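Local coordinates for protein mandelate racemase/muconate lactonizing enzyme (Roseovarius nubinhibens, PDB 2QDD) that is of unknown function but, as a magnesium-binding member of the mandelate racemase/muconate lactonizing enzyme family in the enolase superfamily, probably acts on a carboxylate substrate, at residues T6-F11 and H77-D82; T163-I168 and T194-R199. One frame throughout, in Å; residues are numbered along the deposited sequence. Where two conformers were deposited one is given.

Contact 1 of 2, residues T6-F11 and H77-D82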
ATOM      1  N   THR A   6      32.574   7.340 -40.041  1.00 41.39           N
ATOM      2  CA  THR A   6      33.609   6.951 -40.992  1.00 45.82           C
ATOM      3  C   THR A   6      34.848   6.427 -40.249  1.00 43.01           C
ATOM      4  O   THR A   6      35.508   5.484 -40.709  1.00 43.73           O
ATOM      5  CB  THR A   6      33.902   8.143 -41.964  1.00 47.14           C
ATOM      6  OG1 THR A   6      33.256   7.902 -43.221  1.00 48.15           O
ATOM      7  CG2 THR A   6      35.390   8.404 -42.181  1.00 52.14           C
ATOM      8  N   ARG A   7      35.119   7.020 -39.084  1.00 40.22           N
ATOM      9  CA  ARG A   7      36.267   6.660 -38.256  0.50 40.21           C
ATOM     10  C   ARG A   7      35.977   6.949 -36.781  1.00 39.30           C
ATOM     11  O   ARG A   7      35.423   7.996 -36.447  1.00 39.21           O
ATOM     12  CB  ARG A   7      37.498   7.453 -38.701  0.50 43.15           C
ATOM     13  CG  ARG A   7      38.817   6.688 -38.663  0.50 47.07           C
ATOM     14  CD  ARG A   7      39.672   6.952 -39.907  0.50 52.43           C
ATOM     15  NE  ARG A   7      39.470   8.290 -40.466  0.50 58.36           N
ATOM     16  CZ  ARG A   7      39.044   8.540 -41.703  0.50 59.75           C
ATOM     17  NH1 ARG A   7      38.888   9.795 -42.104  0.50 59.85           N
ATOM     18  NH2 ARG A   7      38.770   7.545 -42.539  0.50 56.50           N
ATOM     19  N   LEU A   8      36.363   6.024 -35.907  1.00 39.28           N
ATOM     20  CA  LEU A   8      36.428   6.294 -34.475  1.00 36.08           C
ATOM     21  C   LEU A   8      37.861   6.169 -33.987  1.00 37.19           C
ATOM     22  O   LEU A   8      38.513   5.149 -34.211  1.00 41.16           O
ATOM     23  CB  LEU A   8      35.519   5.337 -33.700  1.00 39.54           C
ATOM     24  CG  LEU A   8      34.088   5.139 -34.214  1.00 41.53           C
ATOM     25  CD1 LEU A   8      33.457   3.948 -33.566  1.00 44.06           C
ATOM     26  CD2 LEU A   8      33.243   6.354 -33.970  1.00 45.87           C
ATOM     27  N   THR A   9      38.347   7.207 -33.318  1.00 37.29           N
ATOM     28  CA  THR A   9      39.713   7.217 -32.809  1.00 35.48           C
ATOM     29  C   THR A   9      39.719   7.448 -31.308  1.00 36.46           C
ATOM     30  O   THR A   9      39.092   8.382 -30.805  1.00 37.56           O
ATOM     31  CB  THR A   9      40.576   8.298 -33.510  1.00 40.57           C
ATOM     32  OG1 THR A   9      40.366   8.237 -34.926  1.00 36.84           O
ATOM     33  CG2 THR A   9      42.057   8.089 -33.220  1.00 37.23           C
ATOM     34  N   VAL A  10      40.449   6.588 -30.607  1.00 38.12           N
ATOM     35  CA  VAL A  10      40.454   6.541 -29.151  1.00 33.41           C
ATOM     36  C   VAL A  10      41.819   7.033 -28.659  1.00 35.80           C
ATOM     37  O   VAL A  10      42.856   6.591 -29.150  1.00 36.36           O
ATOM     38  CB  VAL A  10      40.180   5.092 -28.661  1.00 32.09           C
ATOM     39  CG1 VAL A  10      40.191   5.001 -27.146  1.00 31.34           C
ATOM     40  CG2 VAL A  10      38.853   4.594 -29.202  1.00 28.56           C
ATOM     41  N   PHE A  11      41.803   7.955 -27.702  1.00 33.58           N
ATOM     42  CA  PHE A  11      43.016   8.465 -27.072  1.00 35.35           C
ATOM     43  C   PHE A  11      42.951   8.163 -25.586  1.00 35.72           C
ATOM     44  O   PHE A  11      41.868   8.040 -25.023  1.00 40.16           O
ATOM     45  CB  PHE A  11      43.136   9.982 -27.273  1.00 37.45           C
ATOM     46  CG  PHE A  11      43.256  10.402 -28.715  1.00 36.44           C
ATOM     47  CD1 PHE A  11      44.505  10.622 -29.282  1.00 39.38           C
ATOM     48  CD2 PHE A  11      42.122  10.587 -29.502  1.00 32.17           C
ATOM     49  CE1 PHE A  11      44.623  11.011 -30.615  1.00 42.03           C
ATOM     50  CE2 PHE A  11      42.231  10.970 -30.834  1.00 33.37           C
ATOM     51  CZ  PHE A  11      43.483  11.185 -31.390  1.00 40.79           C
ATOM     52  N   HIS A  77      29.752  -1.510 -35.081  1.00 36.16           N
ATOM     53  CA  HIS A  77      28.324  -1.252 -35.179  1.00 31.65           C
ATOM     54  C   HIS A  77      28.006   0.229 -35.311  1.00 29.31           C
ATOM     55  O   HIS A  77      26.962   0.594 -35.847  1.00 36.80           O
ATOM     56  CB  HIS A  77      27.600  -1.893 -33.996  1.00 29.25           C
ATOM     57  CG  HIS A  77      27.881  -3.359 -33.860  1.00 34.66           C
ATOM     58  ND1 HIS A  77      28.833  -3.860 -32.997  1.00 31.85           N
ATOM     59  CD2 HIS A  77      27.360  -4.429 -34.509  1.00 31.59           C
ATOM     60  CE1 HIS A  77      28.873  -5.176 -33.105  1.00 33.65           C
ATOM     61  NE2 HIS A  77      27.989  -5.546 -34.014  1.00 35.66           N
ATOM     62  N   LEU A  78      28.922   1.072 -34.836  1.00 34.28           N
ATOM     63  CA  LEU A  78      28.796   2.529 -34.941  1.00 35.00           C
ATOM     64  C   LEU A  78      29.238   3.074 -36.296  1.00 38.93           C
ATOM     65  O   LEU A  78      28.704   4.082 -36.769  1.00 37.97           O
ATOM     66  CB  LEU A  78      29.596   3.220 -33.837  1.00 29.89           C
ATOM     67  CG  LEU A  78      29.204   2.885 -32.399  1.00 44.90           C
ATOM     68  CD1 LEU A  78      30.296   3.343 -31.444  1.00 52.46           C
ATOM     69  CD2 LEU A  78      27.853   3.496 -32.037  1.00 50.08           C
ATOM     70  N   LEU A  79      30.231   2.417 -36.894  1.00 38.07           N
ATOM     71  CA  LEU A  79      30.627   2.668 -38.278  1.00 39.40           C
ATOM     72  C   LEU A  79      29.433   2.513 -39.220  1.00 37.78           C
ATOM     73  O   LEU A  79      28.743   1.490 -39.207  1.00 39.45           O
ATOM     74  CB  LEU A  79      31.761   1.715 -38.684  1.00 37.10           C
ATOM     75  CG  LEU A  79      33.235   2.150 -38.662  1.00 39.05           C
ATOM     76  CD1 LEU A  79      33.535   3.399 -37.825  1.00 36.88           C
ATOM     77  CD2 LEU A  79      34.119   0.987 -38.242  1.00 29.87           C
ATOM     78  N   GLY A  80      29.179   3.554 -40.008  1.00 36.62           N
ATOM     79  CA  GLY A  80      28.077   3.544 -40.965  1.00 34.48           C
ATOM     80  C   GLY A  80      26.778   4.173 -40.487  1.00 35.37           C
ATOM     81  O   GLY A  80      25.865   4.393 -41.288  1.00 42.16           O
ATOM     82  N   LEU A  81      26.679   4.452 -39.190  1.00 36.03           N
ATOM     83  CA  LEU A  81      25.499   5.122 -38.638  1.00 35.71           C
ATOM     84  C   LEU A  81      25.478   6.602 -39.014  1.00 37.21           C
ATOM     85  O   LEU A  81      26.535   7.235 -39.136  1.00 35.32           O
ATOM     86  CB  LEU A  81      25.437   4.976 -37.112  1.00 31.04           C
ATOM     87  CG  LEU A  81      25.301   3.597 -36.463  1.00 31.37           C
ATOM     88  CD1 LEU A  81      25.164   3.741 -34.956  1.00 32.70           C
ATOM     89  CD2 LEU A  81      24.147   2.788 -37.022  1.00 34.17           C
ATOM     90  N   ASP A  82      24.272   7.130 -39.209  1.00 34.71           N
ATOM     91  CA  ASP A  82      24.018   8.571 -39.189  1.00 34.40           C
ATOM     92  C   ASP A  82      24.062   9.096 -37.742  1.00 37.05           C
ATOM     93  O   ASP A  82      23.177   8.776 -36.935  1.00 36.38           O
ATOM     94  CB  ASP A  82      22.648   8.850 -39.813  1.00 26.77           C
ATOM     95  CG  ASP A  82      22.478  10.290 -40.265  1.00 35.18           C
ATOM     96  OD1 ASP A  82      23.136  11.199 -39.708  1.00 32.41           O
ATOM     97  OD2 ASP A  82      21.662  10.514 -41.189  1.00 32.58           O
TER
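Leu8 meets two consecutive leucines, Leu78 and Leu79, each with a different part of its side chain, and the contact illustrates how a strand can be packed against the end of a helix by a few apolar groups. The deeper half is the pair Leu8 and Leu78. Both side chains point from their backbones toward the opposing segment and cross at about a right angle, with Leu8 CD1 3.9 Å from Leu78 CD1. The same Leu8 methyl also lies 3.9 Å from Leu78 CB, so it rests against both the base and the end of its partner. In Leu8, CG stands anti to the carbonyl carbon, beside the backbone N (chi1 -47°), which carries the branch out from the strand to the helix end.

Leu79 works differently. Its side chain slides past Leu8 in the opposite direction, placing Leu79 CD1 4.0 Å from Leu8 CG. That methyl also reaches the strand backbone, lying 4.1 Å from Thr6 O. With chi1 at -98° Leu79 is away from a staggered rotamer, and it is less buried than Leu8 and Leu78.

The different approaches go with the chain leaving the helix at Leu79, the first residue outside it. A type II turn from Leu78 to Leu81 is closed by Leu81 N to Leu78 O at 3.2 Å. Gly80 takes a positive phi of 95°, where a side chain would jam against the preceding carbonyl oxygen.

Leu8 also touches Ile40 of strand 29-42, while Leu78 packs on Met93 of helix 86-96. The strand is bulged here, Thr6 and Arg7 both facing Asp41 in a classic beta bulge. The contact joins the antiparallel sheet of the N-terminal domain to the end of helix 64-78.

Contact 2 of 2, residues T163-I168 and T194-R199; sequences THSAKI and TFDVNR
Lys167 and Asp196 sit opposite each other on parallel strands 163-167 and 192-196, a beta-alpha-beta crossover through helix 173-185 in the enolase-superfamily barrel. Four backbone hydrogen bonds hold the pairing: Thr194 N to His164 O, Ala166 N to Thr194 O, Asp196 N to Ala166 O, and Ile168 N to Asp196 O.

Charged and polar groups gather on the face of Ser165, Thr194, Lys167 and Asp196. Bent at chi2 (-84°), Lys167 runs alongside Asp196 in the same direction and forms a salt bridge, Lys167 NZ lying 2.9 Å from Asp196 OD2 on the anti lone pair. A weak bond of 3.4 Å links Lys167 NZ to Ser165 OG. The other carboxylate oxygen, Asp196 OD1, accepts Asn198 N at 3.2 Å from above the carboxylate plane, an Asx turn.

Ala166 and Phe195 meet on the other face, Ala166 CB 3.9 Å from Phe195 CD2, with Ile183 of the helix touching both. Just beyond the strand ends, Ile168 CD1 reaches back to Phe195 CB at 3.9 Å and touches Val197 CG2.

Asp196 binds magnesium, although none is bound to this chain. Replacing it by an alanine is likely to cost the metal site a ligand and leave Lys167 without its charged mate. Lys167 and Asn198 N probably hold its carboxylate in orientation, and the closeness of like-charged Asp196 OD1 and Glu220 OE2 is consistent with a shared cation.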
ATOM      1  N   THR A 163      28.322  28.201  -2.953  1.00 38.15           N
ATOM      2  CA  THR A 163      27.763  26.897  -2.625  1.00 39.13           C
ATOM      3  C   THR A 163      28.914  25.959  -2.284  1.00 39.04           C
ATOM      4  O   THR A 163      29.958  25.991  -2.928  1.00 38.85           O
ATOM      5  CB  THR A 163      26.916  26.328  -3.788  1.00 41.62           C
ATOM      6  OG1 THR A 163      26.063  27.356  -4.303  1.00 47.52           O
ATOM      7  CG2 THR A 163      26.042  25.158  -3.317  1.00 45.65           C
ATOM      8  N   HIS A 164      28.726  25.150  -1.246  1.00 37.88           N
ATOM      9  CA  HIS A 164      29.802  24.349  -0.682  1.00 39.49           C
ATOM     10  C   HIS A 164      29.345  22.911  -0.464  1.00 43.42           C
ATOM     11  O   HIS A 164      28.297  22.662   0.134  1.00 37.63           O
ATOM     12  CB  HIS A 164      30.298  24.958   0.638  1.00 41.86           C
ATOM     13  CG  HIS A 164      30.583  26.425   0.555  1.00 45.72           C
ATOM     14  ND1 HIS A 164      31.681  26.934  -0.104  1.00 44.00           N
ATOM     15  CD2 HIS A 164      29.898  27.494   1.024  1.00 46.36           C
ATOM     16  CE1 HIS A 164      31.667  28.252  -0.026  1.00 41.01           C
ATOM     17  NE2 HIS A 164      30.596  28.617   0.654  1.00 42.52           N
ATOM     18  N   SER A 165      30.142  21.973  -0.966  1.00 39.63           N
ATOM     19  CA  SER A 165      29.959  20.562  -0.681  1.00 35.54           C
ATOM     20  C   SER A 165      30.902  20.158   0.447  1.00 35.19           C
ATOM     21  O   SER A 165      32.097  19.967   0.226  1.00 32.55           O
ATOM     22  CB  SER A 165      30.238  19.734  -1.939  1.00 35.12           C
ATOM     23  OG  SER A 165      29.612  18.470  -1.867  1.00 46.53           O
ATOM     24  N   ALA A 166      30.357  20.048   1.655  1.00 32.81           N
ATOM     25  CA  ALA A 166      31.113  19.596   2.816  1.00 34.68           C
ATOM     26  C   ALA A 166      31.107  18.075   2.913  1.00 37.43           C
ATOM     27  O   ALA A 166      30.051  17.449   3.006  1.00 39.00           O
ATOM     28  CB  ALA A 166      30.553  20.217   4.085  1.00 33.12           C
ATOM     29  N   LYS A 167      32.297  17.485   2.884  1.00 42.83           N
ATOM     30  CA  LYS A 167      32.440  16.032   2.845  1.00 44.12           C
ATOM     31  C   LYS A 167      32.510  15.467   4.264  1.00 47.19           C
ATOM     32  O   LYS A 167      33.480  15.697   4.989  1.00 47.69           O
ATOM     33  CB  LYS A 167      33.676  15.627   2.036  1.00 42.49           C
ATOM     34  CG  LYS A 167      33.849  16.367   0.719  1.00 46.90           C
ATOM     35  CD  LYS A 167      33.048  15.735  -0.404  1.00 51.14           C
ATOM     36  CE  LYS A 167      32.886  16.707  -1.567  1.00 51.22           C
ATOM     37  NZ  LYS A 167      32.020  16.141  -2.641  1.00 62.68           N
ATOM     38  N   ILE A 168      31.462  14.748   4.657  1.00 47.23           N
ATOM     39  CA  ILE A 168      31.390  14.115   5.974  1.00 45.70           C
ATOM     40  C   ILE A 168      31.221  12.602   5.816  1.00 49.30           C
ATOM     41  O   ILE A 168      31.280  12.083   4.698  1.00 51.49           O
ATOM     42  CB  ILE A 168      30.248  14.704   6.840  1.00 46.44           C
ATOM     43  CG1 ILE A 168      28.899  14.569   6.128  1.00 41.47           C
ATOM     44  CG2 ILE A 168      30.541  16.162   7.211  1.00 47.65           C
ATOM     45  CD1 ILE A 168      27.718  14.609   7.050  1.00 36.22           C
ATOM     46  N   THR A 194      25.774  21.700   1.042  1.00 33.24           N
ATOM     47  CA  THR A 194      25.335  20.317   0.944  1.00 38.89           C
ATOM     48  C   THR A 194      26.310  19.465   1.759  1.00 39.14           C
ATOM     49  O   THR A 194      27.522  19.579   1.590  1.00 38.32           O
ATOM     50  CB  THR A 194      25.328  19.854  -0.545  1.00 41.45           C
ATOM     51  OG1 THR A 194      24.410  20.663  -1.292  1.00 49.55           O
ATOM     52  CG2 THR A 194      24.922  18.383  -0.686  1.00 44.48           C
ATOM     53  N   PHE A 195      25.781  18.626   2.647  1.00 37.47           N
ATOM     54  CA  PHE A 195      26.595  17.624   3.330  1.00 31.31           C
ATOM     55  C   PHE A 195      26.622  16.327   2.549  1.00 31.12           C
ATOM     56  O   PHE A 195      25.616  15.620   2.468  1.00 31.30           O
ATOM     57  CB  PHE A 195      26.114  17.393   4.763  1.00 29.51           C
ATOM     58  CG  PHE A 195      26.258  18.597   5.643  1.00 32.64           C
ATOM     59  CD1 PHE A 195      25.165  19.407   5.907  1.00 26.21           C
ATOM     60  CD2 PHE A 195      27.491  18.933   6.189  1.00 25.75           C
ATOM     61  CE1 PHE A 195      25.289  20.531   6.713  1.00 37.65           C
ATOM     62  CE2 PHE A 195      27.629  20.053   6.997  1.00 36.42           C
ATOM     63  CZ  PHE A 195      26.526  20.858   7.260  1.00 33.07           C
ATOM     64  N   ASP A 196      27.787  16.037   1.969  1.00 31.56           N
ATOM     65  CA  ASP A 196      27.985  14.877   1.104  1.00 36.08           C
ATOM     66  C   ASP A 196      28.643  13.738   1.884  1.00 35.02           C
ATOM     67  O   ASP A 196      29.788  13.839   2.336  1.00 37.08           O
ATOM     68  CB  ASP A 196      28.814  15.262  -0.127  1.00 36.31           C
ATOM     69  CG  ASP A 196      29.028  14.100  -1.096  1.00 50.20           C
ATOM     70  OD1 ASP A 196      28.284  13.090  -1.048  1.00 50.06           O
ATOM     71  OD2 ASP A 196      29.954  14.207  -1.930  1.00 62.78           O
ATOM     72  N   VAL A 197      27.889  12.655   2.023  1.00 32.49           N
ATOM     73  CA  VAL A 197      28.211  11.560   2.927  1.00 33.00           C
ATOM     74  C   VAL A 197      28.953  10.507   2.115  1.00 36.94           C
ATOM     75  O   VAL A 197      29.744   9.728   2.662  1.00 39.58           O
ATOM     76  CB  VAL A 197      26.907  10.970   3.530  1.00 32.68           C
ATOM     77  CG1 VAL A 197      27.183   9.806   4.449  1.00 26.08           C
ATOM     78  CG2 VAL A 197      26.123  12.049   4.268  1.00 34.00           C
ATOM     79  N   ASN A 198      28.707  10.546   0.800  1.00 40.57           N
ATOM     80  CA  ASN A 198      29.150   9.540  -0.164  0.50 40.47           C
ATOM     81  C   ASN A 198      29.080   8.104   0.306  1.00 41.16           C
ATOM     82  O   ASN A 198      30.077   7.373   0.353  1.00 42.06           O
ATOM     83  CB  ASN A 198      30.498   9.881  -0.793  0.50 41.05           C
ATOM     84  CG  ASN A 198      30.455   9.809  -2.309  0.50 40.56           C
ATOM     85  OD1 ASN A 198      30.769  10.785  -2.995  0.50 38.31           O
ATOM     86  ND2 ASN A 198      30.055   8.648  -2.844  0.50 19.14           N
ATOM     87  N   ARG A 199      27.852   7.711   0.656  1.00 38.79           N
ATOM     88  CA  ARG A 199      27.477   6.321   0.975  1.00 33.95           C
ATOM     89  C   ARG A 199      28.131   5.707   2.220  1.00 31.78           C
ATOM     90  O   ARG A 199      28.046   4.499   2.433  1.00 39.53           O
ATOM     91  CB  ARG A 199      27.621   5.396  -0.244  1.00 31.42           C
ATOM     92  CG  ARG A 199      26.898   5.881  -1.485  1.00 29.61           C
ATOM     93  CD  ARG A 199      27.243   5.045  -2.694  1.00 35.19           C
ATOM     94  NE  ARG A 199      28.521   5.456  -3.268  1.00 31.08           N
ATOM     95  CZ  ARG A 199      29.054   4.948  -4.376  1.00 35.09           C
ATOM     96  NH1 ARG A 199      30.222   5.406  -4.811  1.00 34.13           N
ATOM     97  NH2 ARG A 199      28.424   3.998  -5.054  1.00 27.98           N
TER

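How the contacts relate
The two contacts come in series along the chain, contact 1 closing before contact 2 opens, and share no strand, helix or sheet. Their centres are 39 Å apart, their nearest atoms about 23 Å, and they lie on opposite sides of the chain's centre. Contact 1 belongs to the N-terminal domain, with its antiparallel sheet, far from the metal-binding residues. Contact 2 belongs to the barrel domain, pairing successive parallel strands of the beta-alpha-beta unit 163-167, 173-185 and 192-196. Together they exemplify the two-domain plan of the enolase superfamily: one contact is plain packing within the N-terminal domain, the other helps build the barrel that bears the magnesium site.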